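Local coordinates for protein ulvan Lyase-PL25 (Pseudoalteromonas sp. PLSV, PDB 5UAM) that degrades ulvan, the sulfated cell-wall polysaccharide of green seaweeds, acting as a polysaccharide lyase with a beta-propeller fold, at residues His339-Trp342 with Trp347-Gly350; Lys352-Tyr357 with Ser388-His393; Thr377-Asp382 with Phe399-Thr404; Thr404-Arg407 with Ser412-Ile415. All blocks are in the same frame, centred on the assembly; numbering follows the deposited sequence. Where two conformers were deposited one is given.

Contact 1: His339-Trp342 with Trp347-Gly350; sequences HVRW and WVGG
V340, R341 and W342 pair with G349, V348 and W347 in an antiparallel beta hairpin, formed by the last two strands of one propeller blade. R341 and V348 are the hydrogen-bonded pair: V348 N reaches R341 O at 2.8 Å, and R341 N returns a bond to V348 O at 3.0 Å. A third bond, from G350 N to H339 O, is 2.7 Å long. Between these bonds G349 faces V340 with a bare CA, where a CB would run into H339 O. On one face of the hairpin, W342 packs against W347 as an edge-to-face pair whose ring centroids lie 4.7 Å apart with planes at 62°. The W342 edge comes down over the five-membered ring of W347, while W342 CB sits over the six-membered ring, 3.9 Å from its centroid. W347 can offer this face because its CG is turned beside its own backbone N (chi1 -67°), which also brings CE3 to 3.8 Å from V340 CG1. On the other face, R341 CG lies against V348 CG2, and that methyl lies over the rim of one guanidinium face, near NE. Strand 347-352 is the blade's edge; strand 336-342 pairs on its other side with strand 317-324, whose P317 and I319 pack on W347, and strand 295-297 adds M297 against V340 and A296 against W347.

Contact 2: Lys352-Tyr357 with Ser388-His393; sequences KVIPQY and SWWQSH
S388 OG is gripped by two groups, E401 OE2 and, more weakly, the indole of W390, the residue that meets V353, I354 and P355 across this contact. The weak bond from W390 NE1 to S388 OG is 2.9 Å long but bent to 128° at the hydrogen, a weak tether for the indole N-H. Across the contact the ring is met mainly by apolar groups. I354 lies across it at about a right angle: CG1 stands over one face, 3.9 Å from the centroid of the six-membered ring and 13° off its normal, while CG2 reaches down to W390 CH2 at 3.7 Å. Both branches can touch because CG1 sits beside the backbone N of I354 and CG2 beside its carbonyl carbon (chi1 -57°). P355 and W390 come at each other from opposite directions, with P355 CD 3.7 Å from W390 CZ3, and V353 CG1 rests on W390 CB at 4.0 Å. An alanine in place of W390 would probably open a gap beside I354 and P355 and cost S388 OG one of its two partners. The loop keeps its own shape: I354 to Y357 is a type II turn, with Q356 in the left-handed region, and K352 NZ closes over it onto Y357 O at 2.9 Å. This loop links the outermost strand of one blade to the innermost strand of the next, 362-367, as in beta-propellers generally, and here it packs on that blade's third strand.

Contact 3: Thr377-Asp382 with Phe399-Thr404; sequences TTYNQD and FVEDKT
Y379 and E401 meet through a single hydrogen bond that reaches over a middle strand of a propeller blade: they belong to strands 373-381 and 400-408, which are not neighbours but flank strand 384-392. Y379 OH donates to E401 OE2 at 2.7 Å. The oxygen lies at the ring's edge and in its plane, where a phenol hydrogen can point without leaving conjugation with the ring. On the acceptor side the hydroxyl comes in on the syn side of OE2, a little out of the carboxylate plane, and the ring and carboxylate planes are turned 47° against each other. The two side chains come from opposite directions and bridge a CA-CA distance of 11.9 Å between Y379 and E401. Y379 starts out with CG wedged between its backbone N and carbonyl carbon (chi1 67°), which brings the ring end over toward the far strand, although the CB itself does not point toward it. E401 answers with a fully extended chain aimed at Y379.

Further out, V386 of the intervening strand and I354 of the preceding loop pack on the tyrosine ring, and W390 lies along the glutamate. That middle strand also pairs by its backbone with Y379, through V386, and with D402, the residue after E401, through W389. Two hydroxyls on one oxygen would probably favour the charged form of E401. The second comes from S388, and Y379 OH and S388 OG subtend about 108° at E401 OE2.

Contact 4: Thr404-Arg407 with Ser412-Ile415; sequences TVLR and SFAI
L406 and R407 approach F413 without any backbone hydrogen bond between the strands: the nearest CA atoms, those of R407 and F413, are 9.1 Å apart, and the space is spanned by side chains. F413 does most of this work. Its CG lies beside the backbone N (chi1 -68°), and the ring points at strand 400-408 and meets it with its rim. There CE2 comes to 3.6 Å from L406 O, which lies in the plane of the ring, where the slightly positive ring hydrogens would suit a carbonyl oxygen. The neighbouring CZ touches the leucine side chain, 3.8 Å from L406 CD2 and 3.9 Å from L406 CG, and R407 CA also lies at this edge, near CZ. L406 meets this rim obliquely.

The two strands belong to successive propeller blades: 400-408 is the outermost strand of one, and 412-415 the innermost of the last blade, which strand 30-33 from the other end of the chain completes. At the contact itself the outer strand carries a classic beta bulge, with V405 and L406 both facing L387; V405 has the helix-like psi of -29° that such a bulge brings.

Replacing F413 with an alanine would probably open a gap between the blades and take from L406 one of its apolar neighbours. V430 packs on both F413 and L406, A385 and T378 line other parts of the phenylalanine, and R407 NH1 is hydrogen-bonded to Q381 OE1.

Overall arrangement
The four contacts follow the chain through three successive propeller blades. Contact 1 closes the blade of strands 303-311 to 347-352; the chain then runs straight into the loop of contact 2, centred 14 Å away, which packs on the next blade. Contacts 2 and 3 alternate along the sequence and lie only 7 Å apart, because both use the sheet of strands 362-367 to 400-408. Contact 3 shares T404 with contact 4, 9 Å further on, which leads to strand 412-415 of the last blade. Contacts 1 and 4 lie 26 Å apart and do not touch. Packing within and between blades thus alternates around the ring, joining separate sheets into one propeller.

Contact 1: His339-Trp342 with Trp347-Gly350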
loop_
_atom_site.group_PDB
_atom_site.type_symbol
_atom_site.label_atom_id
_atom_site.label_comp_id
_atom_site.label_asym_id
_atom_site.label_seq_id
_atom_site.Cartn_x
_atom_site.Cartn_y
_atom_site.Cartn_z
ATOM N N HIS A 339 9.733 -13.092 5.038
ATOM C CA HIS A 339 9.392 -13.582 3.707
ATOM C C HIS A 339 8.771 -14.969 3.803
ATOM O O HIS A 339 9.317 -15.847 4.486
ATOM C CB HIS A 339 10.623 -13.640 2.797
ATOM C CG HIS A 339 10.254 -13.795 1.366
ATOM N ND1 HIS A 339 9.751 -12.742 0.635
ATOM C CD2 HIS A 339 10.207 -14.880 0.557
ATOM C CE1 HIS A 339 9.451 -13.162 -0.578
ATOM N NE2 HIS A 339 9.725 -14.450 -0.654
ATOM N N VAL A 340 7.648 -15.156 3.090
ATOM C CA VAL A 340 6.907 -16.417 3.053
ATOM C C VAL A 340 6.675 -16.765 1.591
ATOM O O VAL A 340 6.494 -15.873 0.762
ATOM C CB VAL A 340 5.552 -16.215 3.774
ATOM C CG1 VAL A 340 4.586 -17.378 3.513
ATOM C CG2 VAL A 340 5.781 -15.998 5.263
ATOM N N ARG A 341 6.693 -18.059 1.258
ATOM C CA ARG A 341 6.383 -18.438 -0.117
ATOM C C ARG A 341 5.759 -19.822 -0.181
ATOM O O ARG A 341 5.936 -20.667 0.699
ATOM C CB ARG A 341 7.611 -18.397 -1.028
ATOM C CG ARG A 341 8.649 -19.452 -0.705
ATOM C CD ARG A 341 9.896 -19.279 -1.552
ATOM N NE ARG A 341 10.877 -20.312 -1.251
ATOM C CZ ARG A 341 10.965 -21.479 -1.883
ATOM N NH1 ARG A 341 10.137 -21.769 -2.884
ATOM N NH2 ARG A 341 11.894 -22.363 -1.529
ATOM N N TRP A 342 5.026 -20.034 -1.271
ATOM C CA TRP A 342 4.463 -21.331 -1.617
ATOM C C TRP A 342 5.453 -22.068 -2.504
ATOM O O TRP A 342 5.845 -21.555 -3.550
ATOM C CB TRP A 342 3.163 -21.092 -2.380
ATOM C CG TRP A 342 2.474 -22.336 -2.886
ATOM C CD1 TRP A 342 2.400 -22.769 -4.180
ATOM C CD2 TRP A 342 1.751 -23.289 -2.105
ATOM N NE1 TRP A 342 1.691 -23.939 -4.247
ATOM C CE2 TRP A 342 1.262 -24.276 -2.988
ATOM C CE3 TRP A 342 1.451 -23.394 -0.748
ATOM C CZ2 TRP A 342 0.500 -25.360 -2.549
ATOM C CZ3 TRP A 342 0.705 -24.456 -0.313
ATOM C CH2 TRP A 342 0.222 -25.430 -1.213
ATOM N N TRP A 347 3.375 -24.017 2.183
ATOM C CA TRP A 347 3.927 -22.711 2.501
ATOM C C TRP A 347 5.148 -22.886 3.393
ATOM O O TRP A 347 5.139 -23.683 4.341
ATOM C CB TRP A 347 2.891 -21.868 3.239
ATOM C CG TRP A 347 1.704 -21.482 2.435
ATOM C CD1 TRP A 347 0.478 -22.100 2.422
ATOM C CD2 TRP A 347 1.618 -20.394 1.525
ATOM N NE1 TRP A 347 -0.370 -21.434 1.557
ATOM C CE2 TRP A 347 0.307 -20.387 0.993
ATOM C CE3 TRP A 347 2.515 -19.408 1.108
ATOM C CZ2 TRP A 347 -0.110 -19.429 0.073
ATOM C CZ3 TRP A 347 2.088 -18.465 0.191
ATOM C CH2 TRP A 347 0.779 -18.487 -0.317
ATOM N N VAL A 348 6.199 -22.138 3.062
ATOM C CA VAL A 348 7.461 -22.200 3.777
ATOM C C VAL A 348 7.906 -20.781 4.103
ATOM O O VAL A 348 7.391 -19.791 3.578
ATOM C CB VAL A 348 8.549 -22.966 2.988
ATOM C CG1 VAL A 348 8.108 -24.406 2.750
ATOM C CG2 VAL A 348 8.857 -22.274 1.676
ATOM N N GLY A 349 8.878 -20.702 5.000
ATOM C CA GLY A 349 9.505 -19.430 5.289
ATOM C C GLY A 349 9.071 -18.826 6.605
ATOM O O GLY A 349 8.848 -19.538 7.591
ATOM N N GLY A 350 8.967 -17.505 6.624
ATOM C CA GLY A 350 8.708 -16.762 7.832
ATOM C C GLY A 350 9.940 -16.140 8.440
ATOM O O GLY A 350 9.834 -15.517 9.496
#

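Contact 2: Lys352-Tyr357 with Ser388-His393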
loop_
_atom_site.group_PDB
_atom_site.type_symbol
_atom_site.label_atom_id
_atom_site.label_comp_id
_atom_site.label_asym_id
_atom_site.label_seq_id
_atom_site.Cartn_x
_atom_site.Cartn_y
_atom_site.Cartn_z
ATOM N N LYS A 352 13.016 -13.508 9.009
ATOM C CA LYS A 352 13.222 -12.075 8.843
ATOM C C LYS A 352 14.137 -11.825 7.656
ATOM O O LYS A 352 15.117 -12.547 7.435
ATOM C CB LYS A 352 13.895 -11.490 10.091
ATOM C CG LYS A 352 13.030 -11.446 11.336
ATOM C CD LYS A 352 13.834 -10.904 12.524
ATOM C CE LYS A 352 13.011 -10.848 13.783
ATOM N NZ LYS A 352 13.872 -10.421 14.930
ATOM N N VAL A 353 13.819 -10.779 6.899
ATOM C CA VAL A 353 14.683 -10.355 5.803
ATOM C C VAL A 353 16.024 -9.881 6.340
ATOM O O VAL A 353 17.083 -10.334 5.892
ATOM C CB VAL A 353 13.987 -9.266 4.966
ATOM C CG1 VAL A 353 14.941 -8.715 3.914
ATOM C CG2 VAL A 353 12.702 -9.806 4.291
ATOM N N ILE A 354 16.001 -8.972 7.310
ATOM C CA ILE A 354 17.221 -8.453 7.927
ATOM C C ILE A 354 17.526 -9.329 9.141
ATOM O O ILE A 354 16.767 -9.286 10.124
ATOM C CB ILE A 354 17.067 -6.979 8.320
ATOM C CG1 ILE A 354 16.686 -6.162 7.075
ATOM C CG2 ILE A 354 18.381 -6.495 8.935
ATOM C CD1 ILE A 354 16.391 -4.676 7.338
ATOM N N PRO A 355 18.600 -10.115 9.124
ATOM C CA PRO A 355 18.840 -11.057 10.224
ATOM C C PRO A 355 19.043 -10.336 11.552
ATOM O O PRO A 355 19.716 -9.307 11.627
ATOM C CB PRO A 355 20.119 -11.791 9.801
ATOM C CG PRO A 355 20.416 -11.389 8.418
ATOM C CD PRO A 355 19.674 -10.129 8.119
ATOM N N GLN A 356 18.422 -10.881 12.599
ATOM C CA GLN A 356 18.596 -10.419 13.978
ATOM C C GLN A 356 18.185 -8.963 14.196
ATOM O O GLN A 356 18.536 -8.360 15.214
ATOM C CB GLN A 356 20.028 -10.645 14.476
ATOM C CG GLN A 356 20.399 -12.115 14.683
ATOM C CD GLN A 356 20.855 -12.797 13.401
ATOM O OE1 GLN A 356 21.719 -12.284 12.684
ATOM N NE2 GLN A 356 20.277 -13.960 13.109
ATOM N N TYR A 357 17.435 -8.364 13.283
ATOM C CA TYR A 357 17.027 -6.981 13.462
ATOM C C TYR A 357 15.775 -6.951 14.329
ATOM O O TYR A 357 14.868 -7.767 14.163
ATOM C CB TYR A 357 16.761 -6.357 12.091
ATOM C CG TYR A 357 16.418 -4.880 12.062
ATOM C CD1 TYR A 357 17.378 -3.882 12.323
ATOM C CD2 TYR A 357 15.149 -4.476 11.735
ATOM C CE1 TYR A 357 17.022 -2.520 12.267
ATOM C CE2 TYR A 357 14.802 -3.140 11.677
ATOM C CZ TYR A 357 15.721 -2.174 11.934
ATOM O OH TYR A 357 15.320 -0.846 11.858
ATOM N N SER A 388 18.051 0.044 1.344
ATOM C CA SER A 388 19.056 -0.770 0.684
ATOM C C SER A 388 18.431 -2.046 0.133
ATOM O O SER A 388 17.353 -2.465 0.550
ATOM C CB SER A 388 20.211 -1.101 1.618
ATOM O OG SER A 388 19.749 -1.837 2.738
ATOM N N TRP A 389 19.137 -2.627 -0.829
ATOM C CA TRP A 389 18.734 -3.885 -1.443
ATOM C C TRP A 389 19.234 -5.060 -0.612
ATOM O O TRP A 389 20.387 -5.085 -0.172
ATOM C CB TRP A 389 19.340 -3.995 -2.839
ATOM C CG TRP A 389 18.712 -3.074 -3.864
ATOM C CD1 TRP A 389 19.190 -1.880 -4.290
ATOM C CD2 TRP A 389 17.476 -3.285 -4.564
ATOM N NE1 TRP A 389 18.332 -1.330 -5.224
ATOM C CE2 TRP A 389 17.285 -2.185 -5.418
ATOM C CE3 TRP A 389 16.539 -4.314 -4.571
ATOM C CZ2 TRP A 389 16.181 -2.076 -6.265
ATOM C CZ3 TRP A 389 15.437 -4.205 -5.418
ATOM C CH2 TRP A 389 15.277 -3.092 -6.250
ATOM N N TRP A 390 18.364 -6.047 -0.413
ATOM C CA TRP A 390 18.702 -7.293 0.268
ATOM C C TRP A 390 18.342 -8.455 -0.643
ATOM O O TRP A 390 17.209 -8.532 -1.131
ATOM C CB TRP A 390 17.932 -7.397 1.586
ATOM C CG TRP A 390 18.418 -6.397 2.593
ATOM C CD1 TRP A 390 18.208 -5.052 2.574
ATOM C CD2 TRP A 390 19.208 -6.668 3.749
ATOM N NE1 TRP A 390 18.816 -4.467 3.650
ATOM C CE2 TRP A 390 19.441 -5.429 4.394
ATOM C CE3 TRP A 390 19.737 -7.830 4.311
ATOM C CZ2 TRP A 390 20.188 -5.327 5.561
ATOM C CZ3 TRP A 390 20.492 -7.726 5.469
ATOM C CH2 TRP A 390 20.708 -6.481 6.082
ATOM N N GLN A 391 19.300 -9.353 -0.869
ATOM C CA GLN A 391 19.189 -10.400 -1.879
ATOM C C GLN A 391 19.241 -11.773 -1.221
ATOM O O GLN A 391 20.132 -12.053 -0.412
ATOM C CB GLN A 391 20.335 -10.289 -2.886
ATOM C CG GLN A 391 20.450 -11.465 -3.857
ATOM C CD GLN A 391 19.564 -11.306 -5.067
ATOM O OE1 GLN A 391 19.732 -10.378 -5.853
ATOM N NE2 GLN A 391 18.623 -12.227 -5.239
ATOM N N SER A 392 18.318 -12.639 -1.612
ATOM C CA SER A 392 18.357 -14.044 -1.246
ATOM C C SER A 392 18.495 -14.873 -2.509
ATOM O O SER A 392 17.907 -14.545 -3.545
ATOM C CB SER A 392 17.074 -14.465 -0.526
ATOM O OG SER A 392 17.062 -15.872 -0.288
ATOM N N HIS A 393 19.260 -15.964 -2.406
ATOM C CA HIS A 393 19.311 -16.980 -3.450
ATOM C C HIS A 393 18.861 -18.347 -2.952
ATOM O O HIS A 393 19.075 -19.350 -3.645
ATOM C CB HIS A 393 20.716 -17.083 -4.045
ATOM C CG HIS A 393 21.116 -15.878 -4.831
ATOM N ND1 HIS A 393 20.559 -15.578 -6.057
ATOM C CD2 HIS A 393 22.003 -14.890 -4.566
ATOM C CE1 HIS A 393 21.095 -14.462 -6.518
ATOM N NE2 HIS A 393 21.970 -14.020 -5.629
#

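Contact 3: Thr377-Asp382 with Phe399-Thr404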
loop_
_atom_site.group_PDB
_atom_site.type_symbol
_atom_site.label_atom_id
_atom_site.label_comp_id
_atom_site.label_asym_id
_atom_site.label_seq_id
_atom_site.Cartn_x
_atom_site.Cartn_y
_atom_site.Cartn_z
ATOM N N THR A 377 14.411 -2.374 1.029
ATOM C CA THR A 377 13.855 -2.286 2.370
ATOM C C THR A 377 14.450 -1.111 3.122
ATOM O O THR A 377 15.629 -0.779 2.963
ATOM C CB THR A 377 14.035 -3.618 3.121
ATOM O OG1 THR A 377 13.741 -3.462 4.520
ATOM C CG2 THR A 377 15.408 -4.103 2.985
ATOM N N THR A 378 13.619 -0.467 3.927
ATOM C CA THR A 378 14.108 0.582 4.806
ATOM C C THR A 378 14.142 0.108 6.252
ATOM O O THR A 378 13.255 -0.616 6.714
ATOM C CB THR A 378 13.339 1.901 4.659
ATOM O OG1 THR A 378 13.959 2.905 5.473
ATOM C CG2 THR A 378 11.922 1.782 5.101
ATOM N N TYR A 379 15.169 0.556 6.958
ATOM C CA TYR A 379 15.388 0.263 8.363
ATOM C C TYR A 379 16.201 1.419 8.911
ATOM O O TYR A 379 16.682 2.259 8.156
ATOM C CB TYR A 379 16.084 -1.099 8.518
ATOM C CG TYR A 379 17.503 -1.153 8.003
ATOM C CD1 TYR A 379 17.792 -1.388 6.663
ATOM C CD2 TYR A 379 18.559 -0.981 8.867
ATOM C CE1 TYR A 379 19.116 -1.445 6.223
ATOM C CE2 TYR A 379 19.878 -1.022 8.434
ATOM C CZ TYR A 379 20.149 -1.262 7.111
ATOM O OH TYR A 379 21.462 -1.304 6.693
ATOM N N ASN A 380 16.331 1.500 10.226
ATOM C CA ASN A 380 17.183 2.517 10.814
ATOM C C ASN A 380 18.401 1.874 11.460
ATOM O O ASN A 380 18.342 0.761 11.994
ATOM C CB ASN A 380 16.430 3.443 11.784
ATOM C CG ASN A 380 15.769 4.642 11.065
ATOM O OD1 ASN A 380 15.171 4.480 9.989
ATOM N ND2 ASN A 380 15.872 5.834 11.650
ATOM N N GLN A 381 19.518 2.581 11.377
ATOM C CA GLN A 381 20.724 2.231 12.104
ATOM C C GLN A 381 21.005 3.441 12.969
ATOM O O GLN A 381 21.313 4.524 12.454
ATOM C CB GLN A 381 21.908 1.924 11.188
ATOM C CG GLN A 381 23.121 1.497 12.030
ATOM C CD GLN A 381 24.363 1.175 11.224
ATOM O OE1 GLN A 381 24.703 1.875 10.270
ATOM N NE2 GLN A 381 25.062 0.112 11.619
ATOM N N ASP A 382 20.881 3.270 14.279
ATOM C CA ASP A 382 20.957 4.396 15.199
ATOM C C ASP A 382 19.860 5.359 14.747
ATOM O O ASP A 382 18.722 4.919 14.522
ATOM C CB ASP A 382 22.380 4.941 15.203
ATOM C CG ASP A 382 23.417 3.879 15.569
ATOM O OD1 ASP A 382 23.161 3.088 16.501
ATOM O OD2 ASP A 382 24.482 3.832 14.915
ATOM N N PHE A 399 18.945 -13.505 3.554
ATOM C CA PHE A 399 19.190 -12.365 2.692
ATOM C C PHE A 399 20.501 -11.700 3.095
ATOM O O PHE A 399 20.884 -11.707 4.265
ATOM C CB PHE A 399 18.076 -11.314 2.822
ATOM C CG PHE A 399 16.748 -11.752 2.270
ATOM C CD1 PHE A 399 15.910 -12.570 3.013
ATOM C CD2 PHE A 399 16.336 -11.339 1.013
ATOM C CE1 PHE A 399 14.679 -12.977 2.505
ATOM C CE2 PHE A 399 15.116 -11.739 0.501
ATOM C CZ PHE A 399 14.290 -12.559 1.247
ATOM N N VAL A 400 21.187 -11.147 2.098
ATOM C CA VAL A 400 22.442 -10.426 2.273
ATOM C C VAL A 400 22.256 -9.024 1.716
ATOM O O VAL A 400 21.678 -8.857 0.638
ATOM C CB VAL A 400 23.589 -11.127 1.522
ATOM C CG1 VAL A 400 24.850 -10.278 1.570
ATOM C CG2 VAL A 400 23.852 -12.482 2.144
ATOM N N GLU A 401 22.761 -8.019 2.431
ATOM C CA GLU A 401 22.612 -6.642 1.983
ATOM C C GLU A 401 23.564 -6.362 0.822
ATOM O O GLU A 401 24.738 -6.750 0.856
ATOM C CB GLU A 401 22.890 -5.686 3.144
ATOM C CG GLU A 401 22.523 -4.233 2.856
ATOM C CD GLU A 401 22.677 -3.332 4.068
ATOM O OE1 GLU A 401 23.627 -3.548 4.848
ATOM O OE2 GLU A 401 21.862 -2.393 4.232
ATOM N N ASP A 402 23.046 -5.708 -0.210
ATOM C CA ASP A 402 23.834 -5.250 -1.350
ATOM C C ASP A 402 23.859 -3.719 -1.334
ATOM O O ASP A 402 24.233 -3.148 -0.305
ATOM C CB ASP A 402 23.314 -5.900 -2.631
ATOM C CG ASP A 402 24.254 -5.691 -3.809
ATOM O OD1 ASP A 402 25.427 -5.329 -3.577
ATOM O OD2 ASP A 402 23.820 -5.879 -4.966
ATOM N N LYS A 403 23.494 -3.034 -2.408
ATOM C CA LYS A 403 23.726 -1.602 -2.492
ATOM C C LYS A 403 22.739 -0.825 -1.626
ATOM O O LYS A 403 21.551 -1.154 -1.546
ATOM C CB LYS A 403 23.614 -1.125 -3.943
ATOM C CG LYS A 403 24.626 -1.736 -4.903
ATOM C CD LYS A 403 24.804 -0.854 -6.141
ATOM C CE LYS A 403 25.707 -1.494 -7.195
ATOM N NZ LYS A 403 24.916 -2.173 -8.266
ATOM N N THR A 404 23.240 0.228 -0.991
ATOM C CA THR A 404 22.397 1.244 -0.379
ATOM C C THR A 404 22.054 2.300 -1.426
ATOM O O THR A 404 22.940 2.842 -2.083
ATOM C CB THR A 404 23.111 1.890 0.814
ATOM O OG1 THR A 404 23.276 0.917 1.863
ATOM C CG2 THR A 404 22.312 3.068 1.360
#

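Contact 4: Thr404-Arg407 with Ser412-Ile415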
loop_
_atom_site.group_PDB
_atom_site.type_symbol
_atom_site.label_atom_id
_atom_site.label_comp_id
_atom_site.label_asym_id
_atom_site.label_seq_id
_atom_site.Cartn_x
_atom_site.Cartn_y
_atom_site.Cartn_z
ATOM N N THR A 404 23.240 0.228 -0.991
ATOM C CA THR A 404 22.397 1.244 -0.379
ATOM C C THR A 404 22.054 2.300 -1.426
ATOM O O THR A 404 22.940 2.842 -2.083
ATOM C CB THR A 404 23.111 1.890 0.814
ATOM O OG1 THR A 404 23.276 0.917 1.863
ATOM C CG2 THR A 404 22.312 3.068 1.360
ATOM N N VAL A 405 20.758 2.592 -1.565
ATOM C CA VAL A 405 20.264 3.516 -2.573
ATOM C C VAL A 405 20.048 4.910 -1.986
ATOM O O VAL A 405 20.128 5.915 -2.696
ATOM C CB VAL A 405 18.949 2.944 -3.139
ATOM C CG1 VAL A 405 18.323 3.874 -4.123
ATOM C CG2 VAL A 405 19.204 1.581 -3.786
ATOM N N LEU A 406 19.743 4.979 -0.696
ATOM C CA LEU A 406 19.542 6.265 -0.042
ATOM C C LEU A 406 19.791 6.093 1.446
ATOM O O LEU A 406 19.373 5.093 2.032
ATOM C CB LEU A 406 18.109 6.793 -0.279
ATOM C CG LEU A 406 17.911 8.284 -0.067
ATOM C CD1 LEU A 406 18.624 9.083 -1.120
ATOM C CD2 LEU A 406 16.428 8.613 -0.073
ATOM N N ARG A 407 20.506 7.047 2.045
ATOM C CA ARG A 407 20.760 6.994 3.473
ATOM C C ARG A 407 20.772 8.422 3.982
ATOM O O ARG A 407 21.434 9.271 3.386
ATOM C CB ARG A 407 22.103 6.314 3.752
ATOM C CG ARG A 407 22.330 6.046 5.220
ATOM C CD ARG A 407 23.603 5.242 5.483
ATOM N NE ARG A 407 23.773 5.051 6.923
ATOM C CZ ARG A 407 23.948 3.885 7.531
ATOM N NH1 ARG A 407 24.069 3.870 8.851
ATOM N NH2 ARG A 407 24.031 2.745 6.846
ATOM N N SER A 412 13.829 9.188 9.279
ATOM C CA SER A 412 13.306 7.859 8.990
ATOM C C SER A 412 12.582 7.947 7.659
ATOM O O SER A 412 12.154 9.017 7.243
ATOM C CB SER A 412 12.357 7.328 10.071
ATOM O OG SER A 412 11.190 8.114 10.170
ATOM N N PHE A 413 12.470 6.813 6.975
ATOM C CA PHE A 413 11.879 6.800 5.647
ATOM C C PHE A 413 10.490 6.178 5.662
ATOM O O PHE A 413 10.256 5.150 6.305
ATOM C CB PHE A 413 12.710 5.983 4.645
ATOM C CG PHE A 413 14.059 6.569 4.295
ATOM C CD1 PHE A 413 14.262 7.947 4.262
ATOM C CD2 PHE A 413 15.107 5.752 3.935
ATOM C CE1 PHE A 413 15.491 8.484 3.916
ATOM C CE2 PHE A 413 16.364 6.268 3.618
ATOM C CZ PHE A 413 16.555 7.641 3.577
ATOM N N ALA A 414 9.587 6.793 4.925
ATOM C CA ALA A 414 8.371 6.151 4.451
ATOM C C ALA A 414 8.610 5.783 2.998
ATOM O O ALA A 414 9.204 6.576 2.257
ATOM C CB ALA A 414 7.191 7.120 4.564
ATOM N N ILE A 415 8.120 4.616 2.578
ATOM C CA ILE A 415 8.347 4.141 1.214
ATOM C C ILE A 415 7.048 3.727 0.550
ATOM O O ILE A 415 6.065 3.361 1.205
ATOM C CB ILE A 415 9.364 2.989 1.142
ATOM C CG1 ILE A 415 8.975 1.824 2.060
ATOM C CG2 ILE A 415 10.762 3.533 1.515
ATOM C CD1 ILE A 415 9.764 0.545 1.755
#